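Local coordinates for protein putative ribose 5-phosphate isomerase (Leishmania infantum, PDB 6FXW) that probably interconverts ribose 5-phosphate and ribulose 5-phosphate in the pentose phosphate pathway, as a type B isomerase of the LacAB/RpiB family, at residues V8-D13 with V36-P41; Q55-I60 with N83-I88; T67-C72 with H109-G114. All blocks are in the same frame, centred on the assembly; numbering follows the deposited sequence. Where two conformers were deposited one is given.

Contact 1 (V8-D13 with V36-P41); sequences VALGCD and VMYMGP
Three backbone hydrogen bonds join V8-D13 to V36-P41: M37 N donates to V8 O at 2.8 Å, M37 O accepts from L10 N, and M39 N reaches L10 O at 2.7 Å. All three are close to straight, and V8, A9 and L10 face V36, M37 and Y38 in parallel register. The pairing closes a beta-alpha-beta unit in which strand 6-12 runs through helix 20-29 to strand 33-38, an outermost strand of the chain's parallel sheet. Apolar contacts lie on both faces. L10 CD2 meets Y38 CD1 at 4.0 Å on the side covered by helix 20-29, while on the other side the bent chain of M39 brings CE within 3.8 Å of A9 CB, under helix 49-61. The Y38 ring extends along the strand because chi1 of 179° turns CG away from the backbone N. In the conformer given, C12 SG lies at its edge, 4.9 Å from the centroid. Y38 OH donates to P41 O at 2.6 Å, tying the far end of the ring to the loop after the strand; H20 stacks on the ring. P41 CD packs against C12 O, buried without a polar partner like C12 N.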
loop_
_atom_site.group_PDB
_atom_site.type_symbol
_atom_site.label_atom_id
_atom_site.label_comp_id
_atom_site.label_asym_id
_atom_site.label_seq_id
_atom_site.Cartn_x
_atom_site.Cartn_y
_atom_site.Cartn_z
ATOM N N VAL A 8 6.260 -13.184 -22.190
ATOM C CA VAL A 8 5.394 -13.039 -20.984
ATOM C C VAL A 8 4.082 -13.769 -21.238
ATOM O O VAL A 8 3.339 -13.469 -22.219
ATOM C CB VAL A 8 5.165 -11.562 -20.674
ATOM C CG1 VAL A 8 4.189 -11.480 -19.466
ATOM C CG2 VAL A 8 6.483 -10.813 -20.447
ATOM N N ALA A 9 3.701 -14.653 -20.343
ATOM C CA ALA A 9 2.381 -15.221 -20.297
ATOM C C ALA A 9 1.546 -14.498 -19.217
ATOM O O ALA A 9 1.950 -14.485 -18.063
ATOM C CB ALA A 9 2.454 -16.712 -19.970
ATOM N N LEU A 10 0.418 -13.989 -19.635
ATOM C CA LEU A 10 -0.482 -13.223 -18.754
ATOM C C LEU A 10 -1.723 -14.056 -18.548
ATOM O O LEU A 10 -2.442 -14.352 -19.532
ATOM C CB LEU A 10 -0.873 -11.878 -19.379
ATOM C CG LEU A 10 -1.990 -11.128 -18.678
ATOM C CD1 LEU A 10 -1.498 -10.612 -17.339
ATOM C CD2 LEU A 10 -2.504 -9.920 -19.483
ATOM N N GLY A 11 -2.050 -14.404 -17.321
ATOM C CA GLY A 11 -3.290 -15.133 -17.003
ATOM C C GLY A 11 -4.102 -14.381 -15.982
ATOM O O GLY A 11 -3.558 -13.644 -15.145
ATOM N N CYS A 12 -5.380 -14.568 -15.993
ATOM C CA CYS A 12 -6.180 -13.922 -14.994
ATOM C C CYS A 12 -7.484 -14.670 -14.885
ATOM O O CYS A 12 -7.781 -15.573 -15.669
ATOM C CB CYS A 12 -6.412 -12.436 -15.325
ATOM S SG CYS A 12 -7.387 -12.269 -16.862
ATOM N N ASP A 13 -8.228 -14.313 -13.829
ATOM C CA ASP A 13 -9.617 -14.770 -13.690
ATOM C C ASP A 13 -10.542 -13.639 -14.161
ATOM O O ASP A 13 -10.083 -12.641 -14.745
ATOM C CB ASP A 13 -9.915 -15.346 -12.316
ATOM C CG ASP A 13 -9.947 -14.301 -11.181
ATOM O OD1 ASP A 13 -9.798 -13.102 -11.459
ATOM O OD2 ASP A 13 -10.250 -14.708 -10.062
ATOM N N VAL A 36 3.742 -11.085 -25.651
ATOM C CA VAL A 36 2.789 -11.191 -24.563
ATOM C C VAL A 36 1.695 -12.110 -25.031
ATOM O O VAL A 36 1.051 -11.855 -26.078
ATOM C CB VAL A 36 2.220 -9.843 -24.094
ATOM C CG1 VAL A 36 1.513 -10.051 -22.774
ATOM C CG2 VAL A 36 3.325 -8.819 -23.999
ATOM N N MET A 37 1.421 -13.176 -24.277
ATOM C CA MET A 37 0.397 -14.166 -24.598
ATOM C C MET A 37 -0.683 -14.140 -23.530
ATOM O O MET A 37 -0.375 -14.341 -22.342
ATOM C CB MET A 37 1.025 -15.584 -24.609
ATOM C CG MET A 37 1.974 -15.819 -25.753
ATOM S SD MET A 37 3.231 -17.095 -25.428
ATOM C CE MET A 37 4.284 -16.276 -24.273
ATOM N N TYR A 38 -1.955 -13.959 -23.885
ATOM C CA TYR A 38 -3.050 -13.918 -22.961
ATOM C C TYR A 38 -3.675 -15.228 -22.740
ATOM O O TYR A 38 -4.113 -15.854 -23.763
ATOM C CB TYR A 38 -4.102 -12.904 -23.436
ATOM C CG TYR A 38 -5.291 -12.827 -22.539
ATOM C CD1 TYR A 38 -5.181 -12.366 -21.233
ATOM C CD2 TYR A 38 -6.584 -13.247 -22.948
ATOM C CE1 TYR A 38 -6.211 -12.330 -20.387
ATOM C CE2 TYR A 38 -7.645 -13.179 -22.120
ATOM C CZ TYR A 38 -7.509 -12.669 -20.788
ATOM O OH TYR A 38 -8.579 -12.646 -20.000
ATOM N N MET A 39 -3.689 -15.720 -21.533
ATOM C CA MET A 39 -4.281 -16.967 -21.221
ATOM C C MET A 39 -5.230 -16.976 -20.199
ATOM O O MET A 39 -5.337 -17.988 -19.569
ATOM C CB MET A 39 -3.210 -18.046 -20.846
ATOM C CG MET A 39 -1.816 -17.726 -21.249
ATOM S SD MET A 39 -0.713 -19.017 -20.749
ATOM C CE MET A 39 0.254 -18.913 -22.210
ATOM N N GLY A 40 -5.949 -15.900 -20.018
ATOM C CA GLY A 40 -7.141 -15.823 -19.218
ATOM C C GLY A 40 -8.352 -15.985 -20.027
ATOM O O GLY A 40 -8.243 -16.349 -21.219
ATOM N N PRO A 41 -9.545 -15.731 -19.435
ATOM C CA PRO A 41 -10.774 -15.896 -20.081
ATOM C C PRO A 41 -11.013 -14.926 -21.241
ATOM O O PRO A 41 -10.643 -13.752 -21.177
ATOM C CB PRO A 41 -11.821 -15.673 -19.007
ATOM C CG PRO A 41 -11.174 -14.858 -17.910
ATOM C CD PRO A 41 -9.741 -15.169 -18.046
#

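Contact 2 (Q55-I60 with N83-I88); sequences QVCEAI and NKFRGI
C57 and F85 meet as a CH-pi contact between helix 49-61 and the loop that follows helix 76-83. From the helix, C57 CB points at the loop and lies over the centre of the F85 ring, 3.6 Å from the centroid and 14° off the ring normal. The next atom, SG, is turned anti to the carbonyl carbon of C57 (chi1 -72°), which carries it off the ring centre to the CD1 side. There it stands 3.6 Å from F85 CD1 in an oblique sulfur-aromatic contact, and it also touches I88, with CG2 at 4.1 Å. The sulfur thus has the ring and the branched I88 chain as adjacent neighbours. E58, one residue further along the helix, approaches the same ring at its edge: OE1 is 3.9 Å from F85 CE2, with the carboxylate plane turned 70° from the ring. One turn beyond C57, I60 CG2 packs on I88 CD1 at 3.9 Å. A type II beta turn from F85 to I88 presents both apolar residues to the helix; G87, with a positive phi, occupies its third position. K84, on the same loop, forms a salt bridge with E152 of the second subunit. Toward the sheet, C57, I60 and I88 all touch I110 of strand 110-114, and A54 and L61 of helix 49-61 add to the packing round F85.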
loop_
_atom_site.group_PDB
_atom_site.type_symbol
_atom_site.label_atom_id
_atom_site.label_comp_id
_atom_site.label_asym_id
_atom_site.label_seq_id
_atom_site.Cartn_x
_atom_site.Cartn_y
_atom_site.Cartn_z
ATOM N N GLN A 55 -2.327 -22.720 -16.346
ATOM C CA GLN A 55 -1.962 -22.399 -17.717
ATOM C C GLN A 55 -0.669 -21.662 -17.853
ATOM O O GLN A 55 0.229 -21.990 -18.650
ATOM C CB GLN A 55 -3.060 -21.679 -18.533
ATOM C CG GLN A 55 -4.306 -22.446 -18.804
ATOM C CD GLN A 55 -5.203 -21.773 -19.820
ATOM O OE1 GLN A 55 -6.380 -21.524 -19.512
ATOM N NE2 GLN A 55 -4.691 -21.468 -21.059
ATOM N N VAL A 56 -0.504 -20.625 -17.044
ATOM C CA VAL A 56 0.692 -19.775 -17.119
ATOM C C VAL A 56 1.925 -20.584 -16.612
ATOM O O VAL A 56 3.045 -20.545 -17.183
ATOM C CB VAL A 56 0.497 -18.498 -16.261
ATOM C CG1 VAL A 56 1.769 -17.736 -16.124
ATOM C CG2 VAL A 56 -0.479 -17.580 -16.971
ATOM N N CYS A 57 1.769 -21.319 -15.501
ATOM C CA CYS A 57 2.856 -22.142 -14.937
ATOM C C CYS A 57 3.352 -23.140 -15.986
ATOM O O CYS A 57 4.527 -23.323 -16.203
ATOM C CB CYS A 57 2.430 -22.889 -13.664
ATOM S SG CYS A 57 2.252 -21.725 -12.286
ATOM N N GLU A 58 2.353 -23.774 -16.654
ATOM C CA GLU A 58 2.742 -24.800 -17.616
ATOM C C GLU A 58 3.405 -24.139 -18.802
ATOM O O GLU A 58 4.406 -24.709 -19.334
ATOM C CB GLU A 58 1.534 -25.614 -18.071
ATOM C CG GLU A 58 1.329 -26.830 -17.196
ATOM C CD GLU A 58 2.488 -27.862 -17.177
ATOM O OE1 GLU A 58 2.591 -28.583 -16.143
ATOM O OE2 GLU A 58 3.282 -27.966 -18.175
ATOM N N ALA A 59 2.985 -22.963 -19.261
ATOM C CA ALA A 59 3.704 -22.234 -20.338
ATOM C C ALA A 59 5.145 -22.005 -20.008
ATOM O O ALA A 59 6.023 -22.137 -20.864
ATOM C CB ALA A 59 3.013 -20.932 -20.683
ATOM N N ILE A 60 5.421 -21.579 -18.783
ATOM C CA ILE A 60 6.780 -21.364 -18.366
ATOM C C ILE A 60 7.572 -22.679 -18.311
ATOM O O ILE A 60 8.696 -22.765 -18.839
ATOM C CB ILE A 60 6.825 -20.646 -17.020
ATOM C CG1 ILE A 60 6.256 -19.230 -17.186
ATOM C CG2 ILE A 60 8.196 -20.594 -16.444
ATOM C CD1 ILE A 60 5.892 -18.532 -15.894
ATOM N N ASN A 83 2.487 -21.196 -6.833
ATOM C CA ASN A 83 3.566 -21.769 -6.023
ATOM C C ASN A 83 3.424 -23.269 -5.797
ATOM O O ASN A 83 4.383 -23.915 -5.378
ATOM C CB ASN A 83 3.790 -21.007 -4.723
ATOM C CG ASN A 83 4.570 -19.734 -4.922
ATOM O OD1 ASN A 83 5.660 -19.746 -5.488
ATOM N ND2 ASN A 83 4.024 -18.594 -4.432
ATOM N N LYS A 84 2.272 -23.827 -6.069
ATOM C CA LYS A 84 2.102 -25.286 -5.989
ATOM C C LYS A 84 2.761 -26.031 -7.117
ATOM O O LYS A 84 2.973 -27.240 -7.029
ATOM C CB LYS A 84 0.651 -25.698 -5.898
ATOM C CG LYS A 84 -0.037 -25.230 -4.609
ATOM C CD LYS A 84 0.634 -25.577 -3.303
ATOM C CE LYS A 84 -0.089 -25.049 -2.108
ATOM N NZ LYS A 84 0.599 -25.641 -0.898
ATOM N N PHE A 85 3.146 -25.345 -8.156
ATOM C CA PHE A 85 3.921 -25.953 -9.256
ATOM C C PHE A 85 5.326 -26.080 -8.947
ATOM O O PHE A 85 6.004 -25.151 -8.628
ATOM C CB PHE A 85 3.738 -25.178 -10.584
ATOM C CG PHE A 85 2.481 -25.497 -11.252
ATOM C CD1 PHE A 85 1.256 -24.922 -10.933
ATOM C CD2 PHE A 85 2.505 -26.368 -12.339
ATOM C CE1 PHE A 85 0.097 -25.308 -11.581
ATOM C CE2 PHE A 85 1.326 -26.698 -13.011
ATOM C CZ PHE A 85 0.146 -26.188 -12.632
ATOM N N ARG A 86 5.839 -27.315 -9.116
ATOM C CA ARG A 86 7.254 -27.518 -8.984
ATOM C C ARG A 86 8.050 -26.692 -9.974
ATOM O O ARG A 86 7.720 -26.676 -11.153
ATOM C CB ARG A 86 7.529 -29.034 -9.230
ATOM C CG ARG A 86 8.986 -29.431 -9.155
ATOM C CD ARG A 86 9.140 -30.965 -9.304
ATOM N NE ARG A 86 10.537 -31.375 -9.130
ATOM C CZ ARG A 86 11.404 -31.636 -10.118
ATOM N NH1 ARG A 86 12.646 -32.021 -9.820
ATOM N NH2 ARG A 86 11.054 -31.533 -11.410
ATOM N N GLY A 87 9.064 -26.008 -9.537
ATOM C CA GLY A 87 9.942 -25.252 -10.376
ATOM C C GLY A 87 9.536 -23.770 -10.520
ATOM O O GLY A 87 10.193 -23.063 -11.250
ATOM N N ILE A 88 8.382 -23.398 -9.948
ATOM C CA ILE A 88 7.888 -22.024 -10.058
ATOM C C ILE A 88 7.972 -21.310 -8.753
ATOM O O ILE A 88 7.615 -21.856 -7.696
ATOM C CB ILE A 88 6.416 -22.041 -10.472
ATOM C CG1 ILE A 88 6.203 -22.616 -11.875
ATOM C CG2 ILE A 88 5.668 -20.664 -10.371
ATOM C CD1 ILE A 88 6.781 -21.785 -12.972
#

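Contact 3 (T67-C72 with H109-G114); sequences TGILVC and HILCIG. With SO4 (sulfate ion), chain C.
L70 and I110 pack obliquely at the middle of the parallel sheet, L70 CD1 lying 3.7 Å from I110 CG2. Strands 67-72 and 110-114 are adjacent in this Rossmann-like alpha-beta fold, in which helices cover both faces of the sheet. The face with L70 and I110 also carries C112 and is covered by helix 49-61. On the other face I69 and L111 lie side by side and point the same way, while V71 CG2 touches I113 CG1 at 3.7 Å. CG1 of I113 is placed between the backbone N and the carbonyl carbon (chi1 54°), a turn that brings the end of the chain back toward V71. Helix 120-131 packs on L111 and I113 from this side. G68 faces I110 across the bridge, and I110 CG1 packs on G68 CA at 4.1 Å.

Between the two apolar layers the backbones are linked by a parallel ladder. L111 N binds G68 O, and L70 N binds L111 O at 2.8 Å; I113 N then bonds to L70 O, and C72 N to I113 O at a longer 3.2 Å. At the opposite end from C72, H109 O accepts from G68 N at 3.0 Å; in the conformer given, T67 OG1 is also 3.0 Å from H109 O, though its proton may go to another acceptor. The H109 side chain turns to a sulfate, probably from the crystallisation liquor, that R89 also holds. Within the plane of the imidazole, H109 NE2 donates to sulfate O2 at 2.8 Å and 169°.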
loop_
_atom_site.group_PDB
_atom_site.type_symbol
_atom_site.label_atom_id
_atom_site.label_comp_id
_atom_site.label_asym_id
_atom_site.label_seq_id
_atom_site.Cartn_x
_atom_site.Cartn_y
_atom_site.Cartn_z
ATOM N N THR A 67 8.429 -15.787 -18.411
ATOM C CA THR A 67 7.969 -15.113 -17.169
ATOM C C THR A 67 6.477 -15.041 -17.236
ATOM O O THR A 67 5.865 -15.140 -18.332
ATOM C CB THR A 67 8.681 -13.751 -16.911
ATOM O OG1 THR A 67 8.115 -13.091 -15.755
ATOM C CG2 THR A 67 8.506 -12.828 -18.018
ATOM N N GLY A 68 5.800 -14.929 -16.106
ATOM C CA GLY A 68 4.392 -14.879 -16.098
ATOM C C GLY A 68 3.849 -13.732 -15.263
ATOM O O GLY A 68 4.562 -13.239 -14.350
ATOM N N ILE A 69 2.651 -13.301 -15.580
ATOM C CA ILE A 69 1.898 -12.353 -14.740
ATOM C C ILE A 69 0.564 -12.983 -14.486
ATOM O O ILE A 69 -0.125 -13.329 -15.453
ATOM C CB ILE A 69 1.791 -11.008 -15.454
ATOM C CG1 ILE A 69 3.194 -10.434 -15.733
ATOM C CG2 ILE A 69 1.001 -10.067 -14.601
ATOM C CD1 ILE A 69 3.176 -9.135 -16.562
ATOM N N LEU A 70 0.104 -13.073 -13.242
ATOM C CA LEU A 70 -1.161 -13.628 -12.873
ATOM C C LEU A 70 -1.969 -12.577 -12.099
ATOM O O LEU A 70 -1.436 -11.948 -11.199
ATOM C CB LEU A 70 -0.999 -14.878 -12.036
ATOM C CG LEU A 70 -0.474 -16.094 -12.784
ATOM C CD1 LEU A 70 -0.192 -17.225 -11.817
ATOM C CD2 LEU A 70 -1.495 -16.524 -13.801
ATOM N N VAL A 71 -3.213 -12.395 -12.493
ATOM C CA VAL A 71 -4.082 -11.317 -11.974
ATOM C C VAL A 71 -5.377 -11.946 -11.465
ATOM O O VAL A 71 -6.095 -12.659 -12.193
ATOM C CB VAL A 71 -4.354 -10.279 -13.028
ATOM C CG1 VAL A 71 -4.992 -9.064 -12.356
ATOM C CG2 VAL A 71 -3.192 -9.887 -13.847
ATOM N N CYS A 72 -5.706 -11.702 -10.203
ATOM C CA CYS A 72 -7.021 -12.053 -9.599
ATOM C C CYS A 72 -7.512 -10.833 -8.848
ATOM O O CYS A 72 -6.925 -9.738 -8.976
ATOM C CB CYS A 72 -7.081 -13.373 -8.839
ATOM S SG CYS A 72 -6.080 -13.420 -7.375
ATOM N N HIS A 109 9.649 -16.226 -10.957
ATOM C CA HIS A 109 9.167 -16.422 -12.330
ATOM C C HIS A 109 7.911 -15.730 -12.662
ATOM O O HIS A 109 7.682 -15.379 -13.830
ATOM C CB HIS A 109 8.902 -17.918 -12.622
ATOM C CG HIS A 109 10.041 -18.824 -12.318
ATOM N ND1 HIS A 109 10.201 -19.380 -11.048
ATOM C CD2 HIS A 109 11.101 -19.274 -13.074
ATOM C CE1 HIS A 109 11.306 -20.136 -11.051
ATOM N NE2 HIS A 109 11.885 -20.090 -12.259
ATOM N N ILE A 110 7.044 -15.554 -11.655
ATOM C CA ILE A 110 5.647 -15.070 -11.866
ATOM C C ILE A 110 5.375 -13.930 -10.919
ATOM O O ILE A 110 5.707 -14.022 -9.723
ATOM C CB ILE A 110 4.611 -16.196 -11.705
ATOM C CG1 ILE A 110 4.839 -17.324 -12.779
ATOM C CG2 ILE A 110 3.183 -15.624 -11.812
ATOM C CD1 ILE A 110 3.870 -18.434 -12.711
ATOM N N LEU A 111 4.824 -12.883 -11.471
ATOM C CA LEU A 111 4.330 -11.726 -10.754
ATOM C C LEU A 111 2.843 -11.989 -10.517
ATOM O O LEU A 111 2.084 -12.179 -11.496
ATOM C CB LEU A 111 4.515 -10.519 -11.589
ATOM C CG LEU A 111 3.744 -9.245 -11.221
ATOM C CD1 LEU A 111 4.175 -8.744 -9.807
ATOM C CD2 LEU A 111 3.932 -8.215 -12.316
ATOM N N CYS A 112 2.358 -11.857 -9.266
ATOM C CA CYS A 112 0.947 -11.972 -8.936
ATOM C C CYS A 112 0.446 -10.618 -8.426
ATOM O O CYS A 112 1.079 -10.027 -7.584
ATOM C CB CYS A 112 0.746 -13.020 -7.891
ATOM S SG CYS A 112 1.231 -14.674 -8.429
ATOM N N ILE A 113 -0.597 -10.129 -9.037
ATOM C CA ILE A 113 -1.171 -8.818 -8.697
ATOM C C ILE A 113 -2.700 -8.914 -8.504
ATOM O O ILE A 113 -3.411 -9.808 -9.097
ATOM C CB ILE A 113 -0.853 -7.757 -9.719
ATOM C CG1 ILE A 113 -1.276 -8.217 -11.090
ATOM C CG2 ILE A 113 0.637 -7.479 -9.673
ATOM C CD1 ILE A 113 -1.056 -7.088 -12.173
ATOM N N GLY A 114 -3.287 -7.936 -7.785
ATOM C CA GLY A 114 -4.702 -7.823 -7.589
ATOM C C GLY A 114 -5.273 -6.622 -8.239
ATOM O O GLY A 114 -4.771 -5.502 -8.004
HETATM S S SO4 C . 15.160 -21.464 -11.684
HETATM O O1 SO4 C . 15.478 -20.002 -11.569
HETATM O O2 SO4 C . 14.137 -21.640 -12.806
HETATM O O3 SO4 C . 16.449 -22.162 -12.041
HETATM O O4 SO4 C . 14.714 -22.128 -10.425
#

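In the fold
Contacts 1 and 3 share one parallel sheet, where strand 6-12 pairs with 67-72 through A9 O to I69 N and G11 N to I69 O. The centre of contact 3 lies about 2 Å from the centre of the chain; those of contacts 1 and 2 are each about 10 Å from it. Contact 3 is almost wholly buried; contact 1 joins a partly exposed outermost strand, its backbone bonds supplemented by sulfur and tyrosine contacts. Contact 2 is buried but has no hydrogen bond across it: helix 49-61 meets a loop through apolar and aromatic packing. That helix links all three, with V56 reaching G11 and L70, A59 touching M39, and I60 lying on G68 and I110. Contact 2 alone adjoins another subunit.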